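Local coordinates for elicitor protein Hrip2 (Magnaporthe oryzae, PDB 5FID), which probably acts as a fungal elicitor that triggers defence responses in plants exposed to it, at residues T15-S20 with K55-T60; V51-T56 with M63-S68; Q102-A107 with K121-P126. The protein carries 1 engineered substitution. All blocks are in the same frame, centred on the assembly; numbering follows the deposited sequence.

Contact 1 of 3, residues T15-S20 with K55-T60; sequences TVYVQS and KTKTLT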
loop_
_atom_site.group_PDB
_atom_site.type_symbol
_atom_site.label_atom_id
_atom_site.label_comp_id
_atom_site.label_asym_id
_atom_site.label_seq_id
_atom_site.Cartn_x
_atom_site.Cartn_y
_atom_site.Cartn_z
ATOM N N THR A 15 26.091 -12.891 10.234
ATOM C CA THR A 15 25.422 -13.904 9.433
ATOM C C THR A 15 23.925 -13.749 9.709
ATOM O O THR A 15 23.509 -13.577 10.861
ATOM C CB THR A 15 25.899 -15.313 9.833
ATOM O OG1 THR A 15 27.307 -15.436 9.578
ATOM C CG2 THR A 15 25.167 -16.390 9.051
ATOM N N VAL A 16 23.104 -13.787 8.665
ATOM C CA VAL A 16 21.654 -13.756 8.854
ATOM C C VAL A 16 20.994 -14.948 8.176
ATOM O O VAL A 16 21.601 -15.599 7.324
ATOM C CB VAL A 16 21.030 -12.448 8.324
ATOM C CG1 VAL A 16 21.749 -11.246 8.894
ATOM C CG2 VAL A 16 21.075 -12.417 6.816
ATOM N N TYR A 17 19.757 -15.244 8.568
ATOM C CA TYR A 17 19.031 -16.385 8.025
ATOM C C TYR A 17 17.725 -15.900 7.430
ATOM O O TYR A 17 17.034 -15.075 8.030
ATOM C CB TYR A 17 18.790 -17.432 9.117
ATOM C CG TYR A 17 20.090 -17.914 9.707
ATOM C CD1 TYR A 17 20.725 -19.040 9.213
ATOM C CD2 TYR A 17 20.712 -17.208 10.725
ATOM C CE1 TYR A 17 21.948 -19.468 9.746
ATOM C CE2 TYR A 17 21.920 -17.631 11.260
ATOM C CZ TYR A 17 22.530 -18.754 10.769
ATOM O OH TYR A 17 23.741 -19.154 11.311
ATOM N N VAL A 18 17.407 -16.388 6.235
ATOM C CA VAL A 18 16.238 -15.925 5.505
ATOM C C VAL A 18 15.441 -17.128 5.027
ATOM O O VAL A 18 16.023 -18.116 4.585
ATOM C CB VAL A 18 16.668 -15.081 4.281
ATOM C CG1 VAL A 18 15.447 -14.597 3.498
ATOM C CG2 VAL A 18 17.498 -13.887 4.721
ATOM N N GLN A 19 14.115 -17.065 5.139
ATOM C CA GLN A 19 13.265 -18.128 4.602
ATOM C C GLN A 19 11.879 -17.599 4.230
ATOM O O GLN A 19 11.299 -16.756 4.939
ATOM C CB GLN A 19 13.148 -19.305 5.581
ATOM C CG GLN A 19 12.543 -20.562 4.971
ATOM C CD GLN A 19 12.559 -21.746 5.920
ATOM O OE1 GLN A 19 12.697 -21.580 7.134
ATOM N NE2 GLN A 19 12.429 -22.960 5.367
ATOM N N SER A 20 11.353 -18.093 3.110
ATOM C CA SER A 20 10.072 -17.629 2.580
ATOM C C SER A 20 8.948 -18.610 2.879
ATOM O O SER A 20 9.106 -19.829 2.726
ATOM C CB SER A 20 10.168 -17.403 1.067
ATOM O OG SER A 20 8.998 -16.757 0.574
ATOM N N LYS A 55 18.662 -13.306 12.893
ATOM C CA LYS A 55 20.074 -13.598 13.112
ATOM C C LYS A 55 20.286 -15.000 13.681
ATOM O O LYS A 55 21.414 -15.380 13.998
ATOM C CB LYS A 55 20.703 -12.556 14.035
ATOM C CG LYS A 55 20.863 -11.189 13.405
ATOM C CD LYS A 55 21.450 -10.232 14.429
ATOM C CE LYS A 55 21.487 -8.832 13.891
ATOM N NZ LYS A 55 21.963 -7.883 14.931
ATOM N N THR A 56 19.204 -15.762 13.827
ATOM C CA THR A 56 19.325 -17.167 14.227
ATOM C C THR A 56 18.723 -18.100 13.190
ATOM O O THR A 56 17.771 -17.747 12.488
ATOM C CB THR A 56 18.703 -17.469 15.625
ATOM O OG1 THR A 56 17.318 -17.096 15.633
ATOM C CG2 THR A 56 19.436 -16.705 16.706
ATOM N N LYS A 57 19.280 -19.298 13.107
ATOM C CA LYS A 57 18.788 -20.302 12.180
ATOM C C LYS A 57 17.378 -20.765 12.528
ATOM O O LYS A 57 16.641 -21.237 11.667
ATOM C CB LYS A 57 19.741 -21.498 12.143
ATOM C CG LYS A 57 19.692 -22.235 10.829
ATOM C CD LYS A 57 20.802 -23.263 10.710
ATOM C CE LYS A 57 20.814 -23.863 9.307
ATOM N NZ LYS A 57 21.909 -24.859 9.121
ATOM N N THR A 58 16.994 -20.619 13.790
ATOM C CA THR A 58 15.643 -20.977 14.195
ATOM C C THR A 58 14.626 -19.884 13.863
ATOM O O THR A 58 13.433 -20.062 14.112
ATOM C CB THR A 58 15.564 -21.308 15.691
ATOM O OG1 THR A 58 16.101 -20.215 16.443
ATOM C CG2 THR A 58 16.366 -22.563 15.994
ATOM N N LEU A 59 15.107 -18.762 13.323
ATOM C CA LEU A 59 14.249 -17.655 12.880
ATOM C C LEU A 59 13.452 -17.043 14.036
ATOM O O LEU A 59 12.292 -16.637 13.874
ATOM C CB LEU A 59 13.313 -18.098 11.744
ATOM C CG LEU A 59 13.979 -18.676 10.492
ATOM C CD1 LEU A 59 12.937 -19.139 9.480
ATOM C CD2 LEU A 59 14.884 -17.641 9.865
ATOM N N THR A 60 14.082 -16.967 15.207
ATOM C CA THR A 60 13.413 -16.448 16.399
ATOM C C THR A 60 13.277 -14.930 16.331
ATOM O O THR A 60 14.221 -14.233 15.956
ATOM C CB THR A 60 14.161 -16.841 17.680
ATOM O OG1 THR A 60 14.122 -18.265 17.823
ATOM C CG2 THR A 60 13.509 -16.211 18.891
HETATM O O HOH W 1 24.046 -14.471 13.310
#
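The type I beta turn from Thr56 to Leu59, at the tip of the hairpin connection between strands 49-54 and 63-69, leans on Tyr17 and Gln19 of strand 16-22. Leu59 N donates to Thr56 O across the turn (3.0 Å), and the folded backbone is laid against the tyrosine ring. Lys57 N sits over one face of that ring, displaced toward its rim, while Lys57 CB stands 4.0 Å from the ring centroid and only 18° off the normal, a CH-pi contact. Lys57 then continues obliquely past the CD1-CE1 side of Tyr17 through its CG. Its CG lies anti to the backbone N (chi1 -153°) and the chain is extended beyond it, an arrangement that spends the methylenes on the ring and takes the ammonium group away from the strand. Lys55 O approaches the same ring differently, at its edge and near its plane, 3.6 Å from Tyr17 CE2. Farther along the strand, the two methyls of Leu59 divide their work: CD2 meets Tyr17 CB at 4.0 Å, and CD1 meets the Gln19 side chain, which it crosses at about a right angle. The amide end of Gln19 is anchored elsewhere, its NE2 donating to Gly29 O. No direct hydrogen bond joins the two segments; a water instead donates to Thr15 O (2.7 Å) and to Lys55 O (2.9 Å). Beyond the turn, Thr56 OG1 accepts from Thr60 N. The contact lies at the surface, where strand 16-22 runs between strands 32-34 and 49-54: Tyr17 also touches Thr33 on the former, and Leu59 rests on Lys52 and Ser54 of the latter.

Contact 2 of 3, residues V51-T56 with M63-S68; sequences VKVSKT and MFIGYS. Engineered in segment 63-68: Met63 (natural residue Leu).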
loop_
_atom_site.group_PDB
_atom_site.type_symbol
_atom_site.label_atom_id
_atom_site.label_comp_id
_atom_site.label_asym_id
_atom_site.label_seq_id
_atom_site.Cartn_x
_atom_site.Cartn_y
_atom_site.Cartn_z
ATOM N N VAL A 51 8.563 -13.335 4.006
ATOM C CA VAL A 51 9.982 -13.679 4.074
ATOM C C VAL A 51 10.521 -13.308 5.452
ATOM O O VAL A 51 10.650 -12.123 5.769
ATOM C CB VAL A 51 10.788 -12.952 2.978
ATOM C CG1 VAL A 51 12.246 -13.361 3.034
ATOM C CG2 VAL A 51 10.231 -13.286 1.603
ATOM N N LYS A 52 10.818 -14.313 6.281
ATOM C CA LYS A 52 11.387 -14.055 7.609
ATOM C C LYS A 52 12.882 -13.810 7.503
ATOM O O LYS A 52 13.551 -14.429 6.681
ATOM C CB LYS A 52 11.146 -15.237 8.550
ATOM C CG LYS A 52 9.694 -15.585 8.792
ATOM C CD LYS A 52 9.598 -16.747 9.778
ATOM C CE LYS A 52 8.138 -17.133 10.056
ATOM N NZ LYS A 52 8.087 -18.305 10.996
ATOM N N VAL A 53 13.393 -12.899 8.337
ATOM C CA VAL A 53 14.802 -12.519 8.343
ATOM C C VAL A 53 15.246 -12.415 9.793
ATOM O O VAL A 53 14.689 -11.644 10.567
ATOM C CB VAL A 53 15.021 -11.149 7.662
ATOM C CG1 VAL A 53 16.501 -10.822 7.594
ATOM C CG2 VAL A 53 14.414 -11.146 6.258
ATOM N N SER A 54 16.249 -13.194 10.170
ATOM C CA SER A 54 16.616 -13.288 11.574
ATOM C C SER A 54 18.117 -13.477 11.691
ATOM O O SER A 54 18.780 -13.744 10.698
ATOM C CB SER A 54 15.853 -14.452 12.210
ATOM O OG SER A 54 16.308 -14.745 13.509
ATOM N N LYS A 55 18.662 -13.306 12.893
ATOM C CA LYS A 55 20.074 -13.598 13.112
ATOM C C LYS A 55 20.286 -15.000 13.681
ATOM O O LYS A 55 21.414 -15.380 13.998
ATOM C CB LYS A 55 20.703 -12.556 14.035
ATOM C CG LYS A 55 20.863 -11.189 13.405
ATOM C CD LYS A 55 21.450 -10.232 14.429
ATOM C CE LYS A 55 21.487 -8.832 13.891
ATOM N NZ LYS A 55 21.963 -7.883 14.931
ATOM N N THR A 56 19.204 -15.762 13.827
ATOM C CA THR A 56 19.325 -17.167 14.227
ATOM C C THR A 56 18.723 -18.100 13.190
ATOM O O THR A 56 17.771 -17.747 12.488
ATOM C CB THR A 56 18.703 -17.469 15.625
ATOM O OG1 THR A 56 17.318 -17.096 15.633
ATOM C CG2 THR A 56 19.436 -16.705 16.706
HETATM N N MSE A 63 12.395 -10.227 11.694
HETATM C CA MSE A 63 11.788 -9.180 10.909
HETATM C C MSE A 63 11.122 -9.920 9.762
HETATM O O MSE A 63 11.425 -11.079 9.532
HETATM C CB MSE A 63 12.878 -8.253 10.383
HETATM C CG MSE A 63 12.358 -6.952 9.839
HETATM SE SE MSE A 63 13.786 -6.103 8.826
HETATM C CE MSE A 63 13.930 -7.303 7.297
ATOM N N PHE A 64 10.170 -9.294 9.077
ATOM C CA PHE A 64 9.668 -9.898 7.842
ATOM C C PHE A 64 9.421 -8.934 6.698
ATOM O O PHE A 64 9.198 -7.735 6.895
ATOM C CB PHE A 64 8.495 -10.890 8.072
ATOM C CG PHE A 64 7.124 -10.266 8.181
ATOM C CD1 PHE A 64 6.441 -9.835 7.048
ATOM C CD2 PHE A 64 6.475 -10.206 9.407
ATOM C CE1 PHE A 64 5.153 -9.293 7.141
ATOM C CE2 PHE A 64 5.183 -9.666 9.512
ATOM C CZ PHE A 64 4.525 -9.212 8.381
ATOM N N ILE A 65 9.500 -9.480 5.489
ATOM C CA ILE A 65 9.171 -8.740 4.285
ATOM C C ILE A 65 8.006 -9.474 3.668
ATOM O O ILE A 65 8.114 -10.656 3.337
ATOM C CB ILE A 65 10.346 -8.745 3.292
ATOM C CG1 ILE A 65 11.547 -8.010 3.908
ATOM C CG2 ILE A 65 9.926 -8.097 1.970
ATOM C CD1 ILE A 65 12.862 -8.651 3.606
ATOM N N GLY A 66 6.875 -8.796 3.528
ATOM C CA GLY A 66 5.717 -9.442 2.942
ATOM C C GLY A 66 5.488 -8.892 1.553
ATOM O O GLY A 66 5.649 -7.698 1.333
ATOM N N TYR A 67 5.119 -9.751 0.612
ATOM C CA TYR A 67 4.748 -9.267 -0.709
ATOM C C TYR A 67 3.578 -10.057 -1.274
ATOM O O TYR A 67 3.369 -11.208 -0.914
ATOM C CB TYR A 67 5.943 -9.318 -1.667
ATOM C CG TYR A 67 6.386 -10.712 -2.054
ATOM C CD1 TYR A 67 7.392 -11.362 -1.349
ATOM C CD2 TYR A 67 5.817 -11.368 -3.136
ATOM C CE1 TYR A 67 7.819 -12.639 -1.712
ATOM C CE2 TYR A 67 6.222 -12.638 -3.496
ATOM C CZ TYR A 67 7.225 -13.268 -2.789
ATOM O OH TYR A 67 7.627 -14.536 -3.163
ATOM N N SER A 68 2.817 -9.425 -2.160
ATOM C CA SER A 68 1.770 -10.116 -2.909
ATOM C C SER A 68 1.486 -9.292 -4.161
ATOM O O SER A 68 2.003 -8.190 -4.303
ATOM C CB SER A 68 0.514 -10.280 -2.056
ATOM O OG SER A 68 -0.166 -9.044 -1.907
#
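Val51 N donates to Ile65 O over 2.8 Å, the shortest of four backbone hydrogen bonds between the two strands. Ile65 N returns the bond to Val51 O, and Val53 and Met63 exchange a second reciprocal pair, in which Met63 N to Val53 O is the most bent, at 139°. Between them Lys52 and Phe64 form a non-hydrogen-bonded pair, where Phe64 CA makes a CA-H...O contact of 3.2 Å with Val51 O. This is the regular alternation of an antiparallel beta hairpin, here strands 49-54 and 63-69 in the middle of a six-stranded sheet. On the face bearing the valines, Val53 CG2 meets both the engineered selenomethionine Met63, at CE (4.0 Å), and Ile65 CD1. Val53 and Met63 lie side by side; a bend at chi3 of 69° brings the Met63 methyl back to the valine. Nearby, Val51 CG2 reaches the edge of the Tyr67 ring, 4.2 Å from CE1; the Tyr67 hydroxyl is hydrogen-bonded to Glu42 OE2 and Arg45 N. Val53 and Met63 also pack on Leu135, and Ile65 on Val131 and Ala133, all from strand 131-135 of the other sheet. Lys52 and Phe64 occupy the reverse face, where both touch Trp84 and Lys52 makes a cation-pi contact with Phe21. Where strand 49-54 ends, Ser54 OG accepts from Thr56 N at 3.1 Å, an ST turn that starts the connecting loop, and is also hydrogen-bonded to Thr60 O.

Contact 3 of 3, residues Q102-A107 with K121-P126; sequences QDFNCA and KVYGCP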
loop_
_atom_site.group_PDB
_atom_site.type_symbol
_atom_site.label_atom_id
_atom_site.label_comp_id
_atom_site.label_asym_id
_atom_site.label_seq_id
_atom_site.Cartn_x
_atom_site.Cartn_y
_atom_site.Cartn_z
ATOM N N GLN A 102 6.330 4.603 -3.277
ATOM C CA GLN A 102 6.754 4.804 -1.891
ATOM C C GLN A 102 7.597 3.623 -1.389
ATOM O O GLN A 102 7.256 2.458 -1.628
ATOM C CB GLN A 102 5.544 5.048 -0.972
ATOM C CG GLN A 102 5.911 5.655 0.387
ATOM C CD GLN A 102 4.819 6.546 0.972
ATOM O OE1 GLN A 102 3.871 6.933 0.284
ATOM N NE2 GLN A 102 4.953 6.881 2.255
ATOM N N ASP A 103 8.709 3.941 -0.724
ATOM C CA ASP A 103 9.663 2.948 -0.230
ATOM C C ASP A 103 9.669 2.938 1.291
ATOM O O ASP A 103 9.030 3.770 1.939
ATOM C CB ASP A 103 11.098 3.297 -0.679
ATOM C CG ASP A 103 11.332 3.087 -2.167
ATOM O OD1 ASP A 103 10.359 2.830 -2.900
ATOM O OD2 ASP A 103 12.498 3.206 -2.616
ATOM N N PHE A 104 10.423 2.000 1.852
ATOM C CA PHE A 104 10.815 2.065 3.250
ATOM C C PHE A 104 12.285 2.444 3.281
ATOM O O PHE A 104 13.119 1.801 2.625
ATOM C CB PHE A 104 10.678 0.697 3.918
ATOM C CG PHE A 104 9.260 0.263 4.171
ATOM C CD1 PHE A 104 8.666 0.478 5.411
ATOM C CD2 PHE A 104 8.536 -0.401 3.195
ATOM C CE1 PHE A 104 7.370 0.055 5.665
ATOM C CE2 PHE A 104 7.235 -0.825 3.448
ATOM C CZ PHE A 104 6.655 -0.595 4.684
ATOM N N ASN A 105 12.624 3.483 4.028
ATOM C CA ASN A 105 14.024 3.743 4.335
ATOM C C ASN A 105 14.092 4.014 5.825
ATOM O O ASN A 105 13.925 5.145 6.274
ATOM C CB ASN A 105 14.575 4.915 3.516
ATOM C CG ASN A 105 16.017 5.243 3.866
ATOM O OD1 ASN A 105 16.680 4.498 4.590
ATOM N ND2 ASN A 105 16.512 6.366 3.351
ATOM N N CYS A 106 14.317 2.949 6.586
ATOM C CA CYS A 106 14.208 3.001 8.037
ATOM C C CYS A 106 15.565 3.231 8.678
ATOM O O CYS A 106 16.435 2.351 8.687
ATOM C CB CYS A 106 13.532 1.729 8.573
ATOM S SG CYS A 106 11.805 1.512 7.979
ATOM N N ALA A 107 15.740 4.438 9.205
ATOM C CA ALA A 107 16.988 4.838 9.828
ATOM C C ALA A 107 17.237 3.986 11.060
ATOM O O ALA A 107 16.293 3.405 11.613
ATOM C CB ALA A 107 16.922 6.323 10.203
ATOM N N LYS A 121 1.938 -0.607 7.738
ATOM C CA LYS A 121 2.524 0.141 6.642
ATOM C C LYS A 121 2.780 -0.836 5.517
ATOM O O LYS A 121 3.679 -1.669 5.587
ATOM C CB LYS A 121 3.794 0.870 7.097
ATOM C CG LYS A 121 3.474 2.064 8.003
ATOM C CD LYS A 121 4.707 2.862 8.383
ATOM C CE LYS A 121 4.319 4.100 9.195
ATOM N NZ LYS A 121 5.536 4.853 9.649
ATOM N N VAL A 122 1.921 -0.758 4.506
ATOM C CA VAL A 122 1.965 -1.651 3.362
ATOM C C VAL A 122 1.828 -0.746 2.158
ATOM O O VAL A 122 0.978 0.138 2.162
ATOM C CB VAL A 122 0.797 -2.669 3.422
ATOM C CG1 VAL A 122 0.837 -3.636 2.240
ATOM C CG2 VAL A 122 0.849 -3.453 4.715
ATOM N N TYR A 123 2.681 -0.928 1.152
ATOM C CA TYR A 123 2.641 -0.071 -0.028
ATOM C C TYR A 123 2.403 -0.853 -1.310
ATOM O O TYR A 123 2.805 -2.017 -1.413
ATOM C CB TYR A 123 3.927 0.751 -0.160
ATOM C CG TYR A 123 4.224 1.611 1.041
ATOM C CD1 TYR A 123 3.365 2.627 1.425
ATOM C CD2 TYR A 123 5.371 1.418 1.781
ATOM C CE1 TYR A 123 3.641 3.423 2.529
ATOM C CE2 TYR A 123 5.653 2.204 2.885
ATOM C CZ TYR A 123 4.782 3.200 3.252
ATOM O OH TYR A 123 5.070 3.982 4.344
ATOM N N GLY A 124 1.751 -0.200 -2.272
ATOM C CA GLY A 124 1.529 -0.756 -3.597
ATOM C C GLY A 124 2.290 -0.007 -4.688
ATOM O O GLY A 124 2.597 1.183 -4.553
ATOM N N CYS A 125 2.585 -0.708 -5.781
ATOM C CA CYS A 125 3.357 -0.147 -6.878
ATOM C C CYS A 125 2.986 -0.900 -8.156
ATOM O O CYS A 125 2.806 -2.116 -8.119
ATOM C CB CYS A 125 4.849 -0.335 -6.572
ATOM S SG CYS A 125 6.011 0.412 -7.718
ATOM N N PRO A 126 2.871 -0.184 -9.292
ATOM C CA PRO A 126 2.571 -0.823 -10.580
ATOM C C PRO A 126 3.554 -1.927 -10.948
ATOM O O PRO A 126 4.771 -1.758 -10.804
ATOM C CB PRO A 126 2.732 0.322 -11.573
ATOM C CG PRO A 126 2.346 1.539 -10.790
ATOM C CD PRO A 126 2.871 1.286 -9.391
HETATM O O HOH W 2 7.552 4.624 4.318
#
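Gln102 lies over one face of the Tyr123 ring, while the Phe104 ring meets it obliquely. Gln102 CG stands 4.0 Å from the tyrosine ring centroid and 15° off its normal, a CH-pi contact, and the amide beyond it stacks on the ring with the two planes 21° apart. With CG turned away from its own N, the Gln102 chain runs out straight and carries the amide across CE1 toward the phenol end. The aromatic pair is neither parallel nor perpendicular: its planes meet at 54° with centroids 4.9 Å apart. Tyr123 CE2 lies over one face of the Phe104 ring toward the rim, and Phe104 CE2 comes to 3.4 Å from Tyr123 CD2. Lys121 O meets the phenylalanine edge in its plane, 3.3 Å from CZ, and Lys121 CB lies beside CE1. One water bridges the segments, donating to Asp103 O and lying 2.6 Å from Tyr123 OH. Farther out, Phe104 touches Leu95 of strand 93-96 and Leu80 of strand 75-81, Tyr78 OH is hydrogen-bonded to Gln102 O, and the disulfide from Cys125 to Cys101, the residue just before Gln102, holds the start of 102-107 near strand 123-126. Backbone hydrogen bonds from Gln102, Val122 and Gly124 to the second subunit, whose Gln102 packs on Lys121 and Tyr123 of this chain, put the cluster at the subunit interface. With no direct hydrogen bond between the segments, ring and amide faces carry most of their direct contact, while water and a weak hydrogen bond between Gln102 OE1 and Tyr123 OH of the second subunit engage the polar rims.

In the fold
Contact 2 is the buried one, a hairpin whose backbone bonds form the middle of the six-stranded sheet; contact 1 lies at the surface and contact 3 is partly buried. Contacts 1 and 2 adjoin, sharing Lys55 and Thr56, and strands 16-22 and 49-54 are hydrogen-bonded neighbours through Tyr17 with Ser54 and Gln19 with Lys52. Contact 3 reaches the same sheet at its outermost strand 123-126 and connects it with strand 104-106 of the other sheet, its centre about 23 Å from that of contact 1. Backbone pairing and aliphatic packing dominate inside; toward the periphery, aromatic faces and bridging waters take over, with disulfides added at contact 3.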